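Local structure of membrane protein (Acinetobacter baumannii AB307-0294, 5DL5) at residues 104-110 against 171-176; 181-187 against 307-313; 239-243 against 315-319; 248-252 against 266-270. The protein forms an outer-membrane beta-barrel of the OprD family and probably lets small solutes, possibly including antibiotics, into the cell. One frame throughout, in Å; residues are numbered along the deposited sequence.

Contact 1: 104-110 against 171-176. With C8E ((hydroxyethyloxy)tri(ethyloxy)octane), chain C; PO4 (phosphate ion), chain E.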
loop_
_atom_site.group_PDB
_atom_site.type_symbol
_atom_site.label_atom_id
_atom_site.label_comp_id
_atom_site.label_asym_id
_atom_site.label_seq_id
_atom_site.Cartn_x
_atom_site.Cartn_y
_atom_site.Cartn_z
ATOM N N TYR A 104 21.840 -7.060 -3.380
ATOM C CA TYR A 104 21.953 -8.341 -2.716
ATOM C C TYR A 104 21.655 -9.455 -3.715
ATOM O O TYR A 104 20.707 -9.408 -4.512
ATOM C CB TYR A 104 20.969 -8.502 -1.573
ATOM C CG TYR A 104 21.519 -8.083 -0.230
ATOM C CD1 TYR A 104 21.856 -6.754 0.010
ATOM C CD2 TYR A 104 21.845 -9.048 0.733
ATOM C CE1 TYR A 104 22.332 -6.380 1.235
ATOM C CE2 TYR A 104 22.486 -8.707 1.932
ATOM C CZ TYR A 104 22.664 -7.353 2.180
ATOM O OH TYR A 104 23.228 -6.959 3.329
ATOM N N ASP A 105 22.427 -10.495 -3.634
ATOM C CA ASP A 105 22.222 -11.613 -4.589
ATOM C C ASP A 105 20.915 -12.368 -4.167
ATOM O O ASP A 105 20.198 -12.851 -4.994
ATOM C CB ASP A 105 23.346 -12.618 -4.473
ATOM C CG ASP A 105 23.292 -13.617 -5.627
ATOM O OD1 ASP A 105 23.125 -13.177 -6.803
ATOM O OD2 ASP A 105 23.301 -14.840 -5.357
ATOM N N HIS A 106 20.735 -12.627 -2.890
ATOM C CA HIS A 106 19.619 -13.424 -2.383
ATOM C C HIS A 106 19.340 -12.935 -0.944
ATOM O O HIS A 106 20.213 -12.342 -0.320
ATOM C CB HIS A 106 19.821 -14.956 -2.398
ATOM C CG HIS A 106 21.119 -15.426 -1.761
ATOM N ND1 HIS A 106 21.248 -15.713 -0.402
ATOM C CD2 HIS A 106 22.348 -15.580 -2.281
ATOM C CE1 HIS A 106 22.505 -16.024 -0.131
ATOM N NE2 HIS A 106 23.177 -16.021 -1.263
ATOM N N TRP A 107 18.103 -13.057 -0.503
ATOM C CA TRP A 107 17.768 -12.657 0.819
ATOM C C TRP A 107 16.514 -13.377 1.298
ATOM O O TRP A 107 15.671 -13.830 0.532
ATOM C CB TRP A 107 17.474 -11.100 0.875
ATOM C CG TRP A 107 16.414 -10.559 -0.105
ATOM C CD1 TRP A 107 15.161 -10.146 0.197
ATOM C CD2 TRP A 107 16.550 -10.377 -1.566
ATOM N NE1 TRP A 107 14.471 -9.722 -0.986
ATOM C CE2 TRP A 107 15.324 -9.882 -2.060
ATOM C CE3 TRP A 107 17.595 -10.556 -2.463
ATOM C CZ2 TRP A 107 15.139 -9.592 -3.419
ATOM C CZ3 TRP A 107 17.406 -10.282 -3.789
ATOM C CH2 TRP A 107 16.201 -9.794 -4.255
ATOM N N ALA A 108 16.360 -13.315 2.596
ATOM C CA ALA A 108 15.324 -13.980 3.325
ATOM C C ALA A 108 14.874 -13.088 4.488
ATOM O O ALA A 108 15.704 -12.430 5.156
ATOM C CB ALA A 108 15.823 -15.346 3.829
ATOM N N ARG A 109 13.571 -13.116 4.734
ATOM C CA ARG A 109 12.922 -12.248 5.726
ATOM C C ARG A 109 11.674 -12.968 6.291
ATOM O O ARG A 109 11.121 -13.832 5.637
ATOM C CB ARG A 109 12.467 -10.942 5.134
ATOM C CG ARG A 109 13.481 -10.101 4.350
ATOM C CD ARG A 109 12.841 -9.191 3.354
ATOM N NE ARG A 109 11.933 -8.175 3.858
ATOM C CZ ARG A 109 10.625 -8.250 3.842
ATOM N NH1 ARG A 109 9.996 -9.277 3.302
ATOM N NH2 ARG A 109 9.916 -7.248 4.377
ATOM N N GLY A 110 11.297 -12.662 7.548
ATOM C CA GLY A 110 9.952 -12.895 8.091
ATOM C C GLY A 110 10.064 -13.324 9.570
ATOM O O GLY A 110 11.035 -13.008 10.202
ATOM N N GLN A 171 9.648 -3.758 9.035
ATOM C CA GLN A 171 10.679 -4.304 8.126
ATOM C C GLN A 171 10.173 -4.184 6.653
ATOM O O GLN A 171 9.325 -4.964 6.216
ATOM C CB GLN A 171 10.957 -5.814 8.439
ATOM C CG GLN A 171 12.128 -6.340 7.540
ATOM C CD GLN A 171 12.615 -7.800 7.843
ATOM O OE1 GLN A 171 11.947 -8.563 8.422
ATOM N NE2 GLN A 171 13.713 -8.140 7.367
ATOM N N MET A 172 10.696 -3.188 5.943
ATOM C CA MET A 172 10.224 -2.911 4.599
ATOM C C MET A 172 10.781 -3.964 3.623
ATOM O O MET A 172 11.715 -4.737 3.948
ATOM C CB MET A 172 10.655 -1.511 4.123
ATOM C CG MET A 172 9.457 -0.620 3.851
ATOM S SD MET A 172 8.428 -1.241 2.517
ATOM C CE MET A 172 9.480 -0.836 1.099
ATOM N N SER A 173 10.128 -4.016 2.479
ATOM C CA SER A 173 10.377 -5.089 1.506
ATOM C C SER A 173 11.809 -5.261 1.029
ATOM O O SER A 173 12.233 -6.347 0.731
ATOM C CB SER A 173 9.487 -4.771 0.268
ATOM O OG SER A 173 8.132 -4.708 0.731
ATOM N N ASP A 174 12.573 -4.165 1.010
ATOM C CA ASP A 174 13.939 -4.145 0.543
ATOM C C ASP A 174 14.976 -4.020 1.649
ATOM O O ASP A 174 16.110 -3.486 1.412
ATOM C CB ASP A 174 14.106 -2.964 -0.452
ATOM C CG ASP A 174 13.945 -1.577 0.214
ATOM O OD1 ASP A 174 13.330 -1.444 1.308
ATOM O OD2 ASP A 174 14.499 -0.604 -0.341
ATOM N N GLN A 175 14.578 -4.439 2.852
ATOM C CA GLN A 175 15.432 -4.380 3.981
ATOM C C GLN A 175 15.612 -5.811 4.563
ATOM O O GLN A 175 14.624 -6.549 4.703
ATOM C CB GLN A 175 14.839 -3.435 5.082
ATOM C CG GLN A 175 14.470 -2.031 4.585
ATOM C CD GLN A 175 15.704 -1.218 4.297
ATOM O OE1 GLN A 175 16.677 -1.349 4.979
ATOM N NE2 GLN A 175 15.674 -0.424 3.225
ATOM N N ILE A 176 16.857 -6.097 4.948
ATOM C CA ILE A 176 17.269 -7.367 5.672
ATOM C C ILE A 176 17.143 -7.274 7.219
ATOM O O ILE A 176 16.825 -8.246 7.869
ATOM C CB ILE A 176 18.793 -7.656 5.378
ATOM C CG1 ILE A 176 19.030 -7.745 3.879
ATOM C CG2 ILE A 176 19.344 -8.845 6.167
ATOM C CD1 ILE A 176 18.054 -8.663 3.224
HETATM C C8 C8E C . 18.716 -15.846 2.420
HETATM O O9 C8E C . 18.681 -16.668 1.258
HETATM C C10 C8E C . 17.473 -16.639 0.462
HETATM C C11 C8E C . 17.427 -17.797 -0.528
HETATM O O12 C8E C . 16.141 -17.908 -1.160
HETATM C C13 C8E C . 15.541 -19.215 -1.083
HETATM C C14 C8E C . 14.270 -19.353 -1.930
HETATM O O15 C8E C . 14.523 -18.783 -3.200
HETATM C C16 C8E C . 13.397 -18.269 -3.924
HETATM C C17 C8E C . 12.506 -19.399 -4.351
HETATM O O18 C8E C . 11.789 -18.986 -5.525
HETATM C C19 C8E C . 12.372 -19.563 -6.702
HETATM C C20 C8E C . 11.489 -20.578 -7.324
HETATM O O21 C8E C . 12.047 -20.756 -8.623
HETATM P P PO4 E . 24.985 -11.541 -0.976
HETATM O O1 PO4 E . 25.415 -11.070 0.411
HETATM O O2 PO4 E . 25.987 -12.535 -1.595
HETATM O O3 PO4 E . 24.933 -10.321 -1.907
HETATM O O4 PO4 E . 23.622 -12.242 -0.876
HETATM O O HOH W 1 15.765 -10.457 7.346
HETATM O O HOH W 2 13.274 -10.815 8.902
#
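Arg109, on the barrel strand 106-118, reaches across to the segment 171-176 and meets it with nearly every atom of its side chain. CB and CG lie against the amide of Gln171, Arg109 CG standing 3.6 Å from Gln171 NE2; the two side chains run past each other in opposite directions, with amide and guanidinium planes 52° apart. CD rests near the carbonyl oxygens of Ser173 and Gln175. The chain then bends at CG-CD (chi3 62°), which brings NE to Gln175 O at 3.3 Å, with the acceptor in the guanidinium plane. That oxygen also accepts from Gln171 NE2, from above its carbonyl plane. At the tip Arg109 NH2 makes a weak bond to Gln171 O at 3.0 Å. A second weak bond joins Arg109 NH2 to Met172 O at 3.1 Å, while Ser173 CA lies over one face of the guanidinium, toward its rim. The group is thus held by the carbonyls of Gln171, Met172 and Gln175, the last two the ends of a type I turn; NH1 forms a salt bridge with Asp79, and NH2 also bonds to Pro144 O.

Ile176 supplies the apolar part. Its CG1 sits over a face of the Tyr104 ring in a CH-pi contact, 4.2 Å from the centroid, and CD1 packs against Trp107 CB at 3.4 Å. A water accepts from Gln171 NE2 and lies near Ala108 O. His106 ND1 donates to O9 of a detergent molecule (3.2 Å), and Asp105 N to a phosphate probably left from crystallisation. The contact places the loop following strand 160-171 against the start of strand 106-118, which pairs here with strand 70-83.

Contact 2: 181-187 against 307-313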
loop_
_atom_site.group_PDB
_atom_site.type_symbol
_atom_site.label_atom_id
_atom_site.label_comp_id
_atom_site.label_asym_id
_atom_site.label_seq_id
_atom_site.Cartn_x
_atom_site.Cartn_y
_atom_site.Cartn_z
ATOM N N ASP A 181 12.656 0.696 7.885
ATOM C CA ASP A 181 11.666 1.130 6.879
ATOM C C ASP A 181 12.397 1.388 5.565
ATOM O O ASP A 181 13.552 0.972 5.429
ATOM C CB ASP A 181 10.895 2.360 7.449
ATOM C CG ASP A 181 11.687 3.676 7.443
ATOM O OD1 ASP A 181 12.907 3.770 7.080
ATOM O OD2 ASP A 181 11.056 4.711 7.802
ATOM N N ALA A 182 11.765 2.063 4.599
ATOM C CA ALA A 182 12.292 2.200 3.229
ATOM C C ALA A 182 13.530 3.045 3.306
ATOM O O ALA A 182 14.378 2.952 2.415
ATOM C CB ALA A 182 11.290 2.897 2.254
ATOM N N SER A 183 13.619 3.891 4.307
ATOM C CA SER A 183 14.832 4.630 4.505
ATOM C C SER A 183 15.879 3.973 5.440
ATOM O O SER A 183 16.894 4.621 5.726
ATOM C CB SER A 183 14.533 6.010 5.024
ATOM O OG SER A 183 13.615 6.688 4.164
ATOM N N GLY A 184 15.710 2.718 5.861
ATOM C CA GLY A 184 16.696 2.140 6.777
ATOM C C GLY A 184 16.518 2.568 8.249
ATOM O O GLY A 184 17.343 2.232 9.042
ATOM N N ARG A 185 15.429 3.229 8.630
ATOM C CA ARG A 185 15.284 3.745 9.975
ATOM C C ARG A 185 14.252 2.858 10.711
ATOM O O ARG A 185 13.253 2.381 10.121
ATOM C CB ARG A 185 14.799 5.204 9.936
ATOM C CG ARG A 185 15.923 6.176 9.535
ATOM C CD ARG A 185 15.544 7.647 9.538
ATOM N NE ARG A 185 14.355 7.931 8.688
ATOM C CZ ARG A 185 14.341 8.496 7.479
ATOM N NH1 ARG A 185 15.466 8.793 6.860
ATOM N NH2 ARG A 185 13.175 8.768 6.853
ATOM N N GLY A 186 14.453 2.664 12.005
ATOM C CA GLY A 186 13.574 1.727 12.770
ATOM C C GLY A 186 12.298 2.366 13.273
ATOM O O GLY A 186 12.217 3.551 13.284
ATOM N N LEU A 187 11.271 1.580 13.595
ATOM C CA LEU A 187 10.100 2.102 14.292
ATOM C C LEU A 187 10.341 2.254 15.808
ATOM O O LEU A 187 10.865 1.309 16.479
ATOM C CB LEU A 187 9.003 1.082 14.026
ATOM C CG LEU A 187 7.612 1.494 14.533
ATOM C CD1 LEU A 187 7.069 2.913 14.208
ATOM C CD2 LEU A 187 6.630 0.407 14.185
ATOM N N GLY A 307 5.214 7.226 4.435
ATOM C CA GLY A 307 6.287 6.264 4.154
ATOM C C GLY A 307 7.648 6.703 4.572
ATOM O O GLY A 307 8.563 5.963 4.362
ATOM N N GLN A 308 7.818 7.824 5.261
ATOM C CA GLN A 308 9.124 8.345 5.570
ATOM C C GLN A 308 9.469 8.151 7.070
ATOM O O GLN A 308 10.497 8.629 7.490
ATOM C CB GLN A 308 9.201 9.821 5.319
ATOM C CG GLN A 308 8.737 10.353 3.966
ATOM C CD GLN A 308 9.451 9.698 2.829
ATOM O OE1 GLN A 308 8.864 9.022 1.991
ATOM N NE2 GLN A 308 10.674 9.808 2.835
ATOM N N ASN A 309 8.571 7.575 7.862
ATOM C CA ASN A 309 8.785 7.478 9.351
ATOM C C ASN A 309 8.197 6.164 9.831
ATOM O O ASN A 309 7.327 6.163 10.750
ATOM C CB ASN A 309 7.983 8.668 10.014
ATOM C CG ASN A 309 8.476 10.064 9.616
ATOM O OD1 ASN A 309 9.431 10.491 10.156
ATOM N ND2 ASN A 309 7.830 10.742 8.671
ATOM N N ALA A 310 8.528 5.052 9.158
ATOM C CA ALA A 310 8.140 3.743 9.560
ATOM C C ALA A 310 6.635 3.593 9.717
ATOM O O ALA A 310 6.147 2.975 10.630
ATOM C CB ALA A 310 8.907 3.339 10.787
ATOM N N ASP A 311 5.920 4.211 8.786
ATOM C CA ASP A 311 4.500 4.413 8.863
ATOM C C ASP A 311 3.713 3.680 7.777
ATOM O O ASP A 311 2.572 4.031 7.564
ATOM C CB ASP A 311 4.137 5.962 8.883
ATOM C CG ASP A 311 4.665 6.695 7.690
ATOM O OD1 ASP A 311 5.866 6.482 7.288
ATOM O OD2 ASP A 311 3.905 7.499 7.073
ATOM N N GLY A 312 4.334 2.691 7.129
ATOM C CA GLY A 312 3.642 1.924 6.181
ATOM C C GLY A 312 3.855 2.485 4.796
ATOM O O GLY A 312 3.377 3.585 4.478
ATOM N N PHE A 313 4.545 1.683 3.968
ATOM C CA PHE A 313 4.752 2.029 2.593
ATOM C C PHE A 313 3.478 2.062 1.727
ATOM O O PHE A 313 3.484 2.566 0.664
ATOM C CB PHE A 313 5.824 1.060 2.048
ATOM C CG PHE A 313 6.362 1.421 0.710
ATOM C CD1 PHE A 313 7.386 2.296 0.619
ATOM C CD2 PHE A 313 5.817 0.908 -0.422
ATOM C CE1 PHE A 313 7.909 2.656 -0.610
ATOM C CE2 PHE A 313 6.355 1.213 -1.664
ATOM C CZ PHE A 313 7.403 2.079 -1.742
HETATM O O HOH W 3 11.338 5.801 5.176
HETATM O O HOH W 4 8.771 2.895 4.658
#
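Two direct hydrogen bonds join 181-187 to 307-313, both between a side chain and the backbone. Asp181 OD2 accepts from Ala310 N at 2.9 Å through its anti lone pair. Arg185 NH2 gives a straighter bond to Gln308 O (2.8 Å, 154° at the hydrogen); the oxygen lies in the guanidinium plane, whereas the donor is tilted 29° from the carbonyl plane. A bend at chi3 (-55°) carries the guanidinium back over Ser183 CB, which lies against one of its faces.

Each segment is also braced internally by an aspartate. Asp181 OD1 takes the backbone N of Arg185 at 3.0 Å, from above the carboxylate plane, and spans its own type I turn. Asp311 in the facing loop binds Gly307 N through OD2 and Asn309 N through OD1, and has Arg218 as a salt-bridge partner.

Two waters add bridges. One links Ser183 OG with Gly307 O and, weakly, Asp181 OD2; another connects Ala182 N to the same Gly307 oxygen.

Apolar contacts are few: Leu187 CD1 meets Ala310 CB at 3.9 Å, and Ala182 CB approaches the Phe313 ring at 4.3 Å from CD1.

The two loops, which follow strands 160-171 and 289-300, are therefore joined by directed polar bonds around a small apolar contact at Ala310. With one Asp181 oxygen serving its own turn and the other the facing loop, the carboxylate's negative charge is probably stabilised by the N-H donors it accepts from.

Contact 3: 239-243 against 315-319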
loop_
_atom_site.group_PDB
_atom_site.type_symbol
_atom_site.label_atom_id
_atom_site.label_comp_id
_atom_site.label_asym_id
_atom_site.label_seq_id
_atom_site.Cartn_x
_atom_site.Cartn_y
_atom_site.Cartn_z
ATOM N N PHE A 239 -15.704 8.756 -0.671
ATOM C CA PHE A 239 -15.039 9.920 -0.034
ATOM C C PHE A 239 -14.056 9.385 0.963
ATOM O O PHE A 239 -14.436 8.553 1.867
ATOM C CB PHE A 239 -16.182 10.808 0.553
ATOM C CG PHE A 239 -15.755 12.058 1.330
ATOM C CD1 PHE A 239 -14.627 12.840 0.986
ATOM C CD2 PHE A 239 -16.587 12.537 2.391
ATOM C CE1 PHE A 239 -14.272 13.985 1.719
ATOM C CE2 PHE A 239 -16.263 13.716 3.122
ATOM C CZ PHE A 239 -15.128 14.473 2.770
ATOM N N SER A 240 -12.789 9.696 0.749
ATOM C CA SER A 240 -11.706 9.213 1.554
ATOM C C SER A 240 -10.865 10.423 1.999
ATOM O O SER A 240 -10.734 11.415 1.253
ATOM C CB SER A 240 -10.787 8.261 0.767
ATOM O OG SER A 240 -11.519 7.067 0.518
ATOM N N GLY A 241 -10.226 10.326 3.163
ATOM C CA GLY A 241 -9.204 11.306 3.521
ATOM C C GLY A 241 -8.281 11.019 4.726
ATOM O O GLY A 241 -8.575 10.144 5.512
ATOM N N TYR A 242 -7.096 11.639 4.701
ATOM C CA TYR A 242 -6.215 11.587 5.875
ATOM C C TYR A 242 -5.943 12.992 6.434
ATOM O O TYR A 242 -5.750 14.001 5.698
ATOM C CB TYR A 242 -4.857 11.004 5.561
ATOM C CG TYR A 242 -4.813 9.598 5.064
ATOM C CD1 TYR A 242 -4.863 9.336 3.708
ATOM C CD2 TYR A 242 -4.566 8.538 5.963
ATOM C CE1 TYR A 242 -4.709 8.019 3.235
ATOM C CE2 TYR A 242 -4.524 7.225 5.542
ATOM C CZ TYR A 242 -4.570 6.975 4.146
ATOM O OH TYR A 242 -4.455 5.712 3.748
ATOM N N HIS A 243 -5.856 12.999 7.738
ATOM C CA HIS A 243 -5.261 14.105 8.476
ATOM C C HIS A 243 -3.954 13.651 9.186
ATOM O O HIS A 243 -3.997 12.733 10.019
ATOM C CB HIS A 243 -6.290 14.620 9.452
ATOM C CG HIS A 243 -5.751 15.620 10.411
ATOM N ND1 HIS A 243 -5.552 16.931 10.061
ATOM C CD2 HIS A 243 -5.258 15.484 11.668
ATOM C CE1 HIS A 243 -5.066 17.601 11.101
ATOM N NE2 HIS A 243 -4.857 16.737 12.080
ATOM N N SER A 315 0.431 3.130 2.956
ATOM C CA SER A 315 -0.583 3.873 3.717
ATOM C C SER A 315 -1.176 5.035 2.849
ATOM O O SER A 315 -1.063 6.192 3.198
ATOM C CB SER A 315 0.001 4.417 5.013
ATOM O OG SER A 315 0.404 3.340 5.811
ATOM N N ILE A 316 -1.785 4.697 1.715
ATOM C CA ILE A 316 -2.145 5.675 0.653
ATOM C C ILE A 316 -3.455 5.181 0.047
ATOM O O ILE A 316 -3.464 4.827 -1.104
ATOM C CB ILE A 316 -0.955 5.904 -0.291
ATOM C CG1 ILE A 316 -1.203 6.877 -1.429
ATOM C CG2 ILE A 316 -0.517 4.713 -1.073
ATOM C CD1 ILE A 316 -1.320 8.311 -1.117
ATOM N N TYR A 317 -4.533 5.103 0.816
ATOM C CA TYR A 317 -5.822 4.523 0.346
ATOM C C TYR A 317 -6.657 5.667 -0.361
ATOM O O TYR A 317 -7.603 6.177 0.164
ATOM C CB TYR A 317 -6.560 3.888 1.505
ATOM C CG TYR A 317 -6.084 2.411 1.907
ATOM C CD1 TYR A 317 -4.765 2.096 2.057
ATOM C CD2 TYR A 317 -6.974 1.472 2.258
ATOM C CE1 TYR A 317 -4.340 0.839 2.409
ATOM C CE2 TYR A 317 -6.591 0.197 2.675
ATOM C CZ TYR A 317 -5.245 -0.107 2.722
ATOM O OH TYR A 317 -4.829 -1.338 3.120
ATOM N N LEU A 318 -6.125 6.190 -1.454
ATOM C CA LEU A 318 -6.712 7.308 -2.208
ATOM C C LEU A 318 -6.663 6.922 -3.721
ATOM O O LEU A 318 -5.844 6.088 -4.098
ATOM C CB LEU A 318 -5.842 8.536 -2.003
ATOM C CG LEU A 318 -5.849 9.085 -0.572
ATOM C CD1 LEU A 318 -4.807 10.162 -0.413
ATOM C CD2 LEU A 318 -7.156 9.664 -0.186
ATOM N N PRO A 319 -7.517 7.499 -4.534
ATOM C CA PRO A 319 -7.685 7.005 -5.961
ATOM C C PRO A 319 -6.617 7.515 -6.918
ATOM O O PRO A 319 -6.297 6.904 -7.902
ATOM C CB PRO A 319 -9.071 7.607 -6.327
ATOM C CG PRO A 319 -9.235 8.875 -5.532
ATOM C CD PRO A 319 -8.598 8.468 -4.174
#
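The ring of Tyr242 points from strand 233-246 at the loop 315-319 and meets it edge-on: Tyr317 N lies in the ring plane at the hydroxyl end, and Leu318 CG stands near that plane beside Tyr242 CE1, at 4.1 Å. Ser315 O and Ile316 CA approach the ring obliquely. Elsewhere the ring stacks with Tyr304 and meets Tyr220 with the planes inclined by about 50°, so it belongs to a cluster of tyrosines. The Tyr317 ring turns away from the strand, though its CB remains 3.6 Å from Tyr242 OH.

The central bond runs from Tyr317 N to Tyr242 OH, 3.0 Å long and nearly straight at 167°. A chi1 of -61°, with CG anti to the carbonyl carbon, aims the Tyr242 ring at the loop, and its length brings the hydroxyl to the backbone N of Tyr317, the centre of an inverse gamma turn. The same hydroxyl is also bonded to Pro133 O.

Ser240, two residues earlier on the strand, adds a lighter contact: its CB lies 3.9 Å from Tyr317 O and 4.0 Å from Leu318 CD2. Its OG is engaged by Asp238 and Asn222.

One phenol thus accepts from the loop and is bonded to a second loop's carbonyl, joining both to the barrel wall. The N-H of Tyr317 is taken by a side chain, so this link to the strand is made through a phenol rather than by backbone pairing.

Contact 4: 248-252 against 266-270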
loop_
_atom_site.group_PDB
_atom_site.type_symbol
_atom_site.label_atom_id
_atom_site.label_comp_id
_atom_site.label_asym_id
_atom_site.label_seq_id
_atom_site.Cartn_x
_atom_site.Cartn_y
_atom_site.Cartn_z
ATOM N N ALA A 248 7.784 17.555 15.180
ATOM C CA ALA A 248 8.904 18.483 14.890
ATOM C C ALA A 248 10.151 17.742 14.481
ATOM O O ALA A 248 10.835 18.186 13.580
ATOM C CB ALA A 248 9.213 19.357 16.099
ATOM N N ASN A 249 10.397 16.569 15.074
ATOM C CA ASN A 249 11.531 15.713 14.690
ATOM C C ASN A 249 11.253 14.660 13.649
ATOM O O ASN A 249 12.075 13.809 13.418
ATOM C CB ASN A 249 12.063 14.979 15.932
ATOM C CG ASN A 249 12.369 15.938 17.057
ATOM O OD1 ASN A 249 12.180 15.617 18.234
ATOM N ND2 ASN A 249 12.767 17.140 16.713
ATOM N N ALA A 250 10.102 14.694 13.020
ATOM C CA ALA A 250 9.853 13.771 11.950
ATOM C C ALA A 250 10.580 14.104 10.657
ATOM O O ALA A 250 11.015 15.210 10.460
ATOM C CB ALA A 250 8.370 13.685 11.676
ATOM N N HIS A 251 10.606 13.120 9.762
ATOM C CA HIS A 251 11.185 13.222 8.483
ATOM C C HIS A 251 10.128 13.563 7.461
ATOM O O HIS A 251 9.145 12.830 7.292
ATOM C CB HIS A 251 11.873 11.902 8.127
ATOM C CG HIS A 251 13.138 11.691 8.862
ATOM N ND1 HIS A 251 13.233 10.935 10.021
ATOM C CD2 HIS A 251 14.389 12.114 8.585
ATOM C CE1 HIS A 251 14.480 10.924 10.433
ATOM N NE2 HIS A 251 15.201 11.588 9.553
ATOM N N THR A 252 10.324 14.682 6.779
ATOM C CA THR A 252 9.413 15.077 5.654
ATOM C C THR A 252 10.308 15.657 4.547
ATOM O O THR A 252 11.519 15.863 4.805
ATOM C CB THR A 252 8.435 16.212 6.096
ATOM O OG1 THR A 252 9.148 17.327 6.654
ATOM C CG2 THR A 252 7.437 15.752 7.055
ATOM N N ASP A 266 18.511 17.178 6.157
ATOM C CA ASP A 266 18.031 16.264 7.200
ATOM C C ASP A 266 16.615 15.689 6.925
ATOM O O ASP A 266 16.286 14.552 7.306
ATOM C CB ASP A 266 17.891 17.068 8.528
ATOM C CG ASP A 266 19.145 17.182 9.264
ATOM O OD1 ASP A 266 20.161 16.730 8.681
ATOM O OD2 ASP A 266 19.173 17.778 10.402
ATOM N N GLY A 267 15.753 16.526 6.352
ATOM C CA GLY A 267 14.350 16.202 6.234
ATOM C C GLY A 267 13.705 16.493 7.572
ATOM O O GLY A 267 12.599 16.137 7.735
ATOM N N ILE A 268 14.356 17.187 8.514
ATOM C CA ILE A 268 13.756 17.447 9.770
ATOM C C ILE A 268 13.309 18.886 9.850
ATOM O O ILE A 268 14.120 19.769 9.951
ATOM C CB ILE A 268 14.748 17.072 10.926
ATOM C CG1 ILE A 268 14.920 15.551 10.969
ATOM C CG2 ILE A 268 14.287 17.579 12.306
ATOM C CD1 ILE A 268 15.892 15.189 12.079
ATOM N N ALA A 269 11.997 19.130 9.882
ATOM C CA ALA A 269 11.528 20.507 9.916
ATOM C C ALA A 269 11.792 21.251 11.220
ATOM O O ALA A 269 11.817 22.492 11.188
ATOM C CB ALA A 269 10.035 20.616 9.595
ATOM N N GLY A 270 11.901 20.534 12.354
ATOM C CA GLY A 270 12.078 21.189 13.613
ATOM C C GLY A 270 10.812 21.903 14.061
ATOM O O GLY A 270 10.842 22.525 15.077
HETATM O O HOH W 5 9.783 17.543 9.207
#
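With CG anti to the carbonyl carbon (chi1 -74°), His251 swings its ring over toward 266-270, where Ile268, likewise with CG1 anti to its carbonyl carbon (chi1 -69°), sets CG1 over one face, offset toward the rim. The edge of the same ring meets Asp266 O, which lies near its plane, 3.3 Å from His251 CD2. The other branch of Ile268, CG2, turns to Ala248 and Asn249 and packs at 3.7 Å from Ala248 O and 4.1 Å from Asn249 CA.

Backbone atoms make the direct hydrogen bonds. Thr252 N donates to Gly267 O at 2.9 Å, almost straight (169°); His251 CA adds a C-H...O contact to that oxygen. At the far end Gly270 N gives a weak bond to Ala248 O. Gly267, with positive phi after the short helix 263-266, passes close to Thr252 O.

Between these bonds lies a water held by three atoms: it lies 2.9 Å from Ala250 O, probably as donor, accepts from Ala269 N at 2.8 Å, and is bonded to Thr252 OG1 at 2.6 Å. The threonine hydroxyl is also bonded to Tyr263 OH, which ties it to the helix.

Peptide groups and one water thus carry most of the polar joining between the two ends of this long loop, while the imidazole gives a face to an aliphatic branch and a C-H edge to a carbonyl.

From the N terminus, contact 1 comes first, joining the start of strand 106-118 to the loop after strand 160-171 and closing before any other opens. That same loop continues into contact 2, where 181-187 meets 307-313, and the two contacts touch through Met172 against Phe313 and Ala182. Contact 3 crosses contact 2: strand 233-246 meets 315-319, the continuation of the same long loop after strand 289-300. Contact 4 closes the loop between strands 233-246 and 273-286, within the spans of both contacts 2 and 3. Asn309 of contact 2 probably hydrogen-bonds to His251 O of contact 4; contacts 1 and 3 tie the loops after strands 160-171 and 289-300 to the barrel wall.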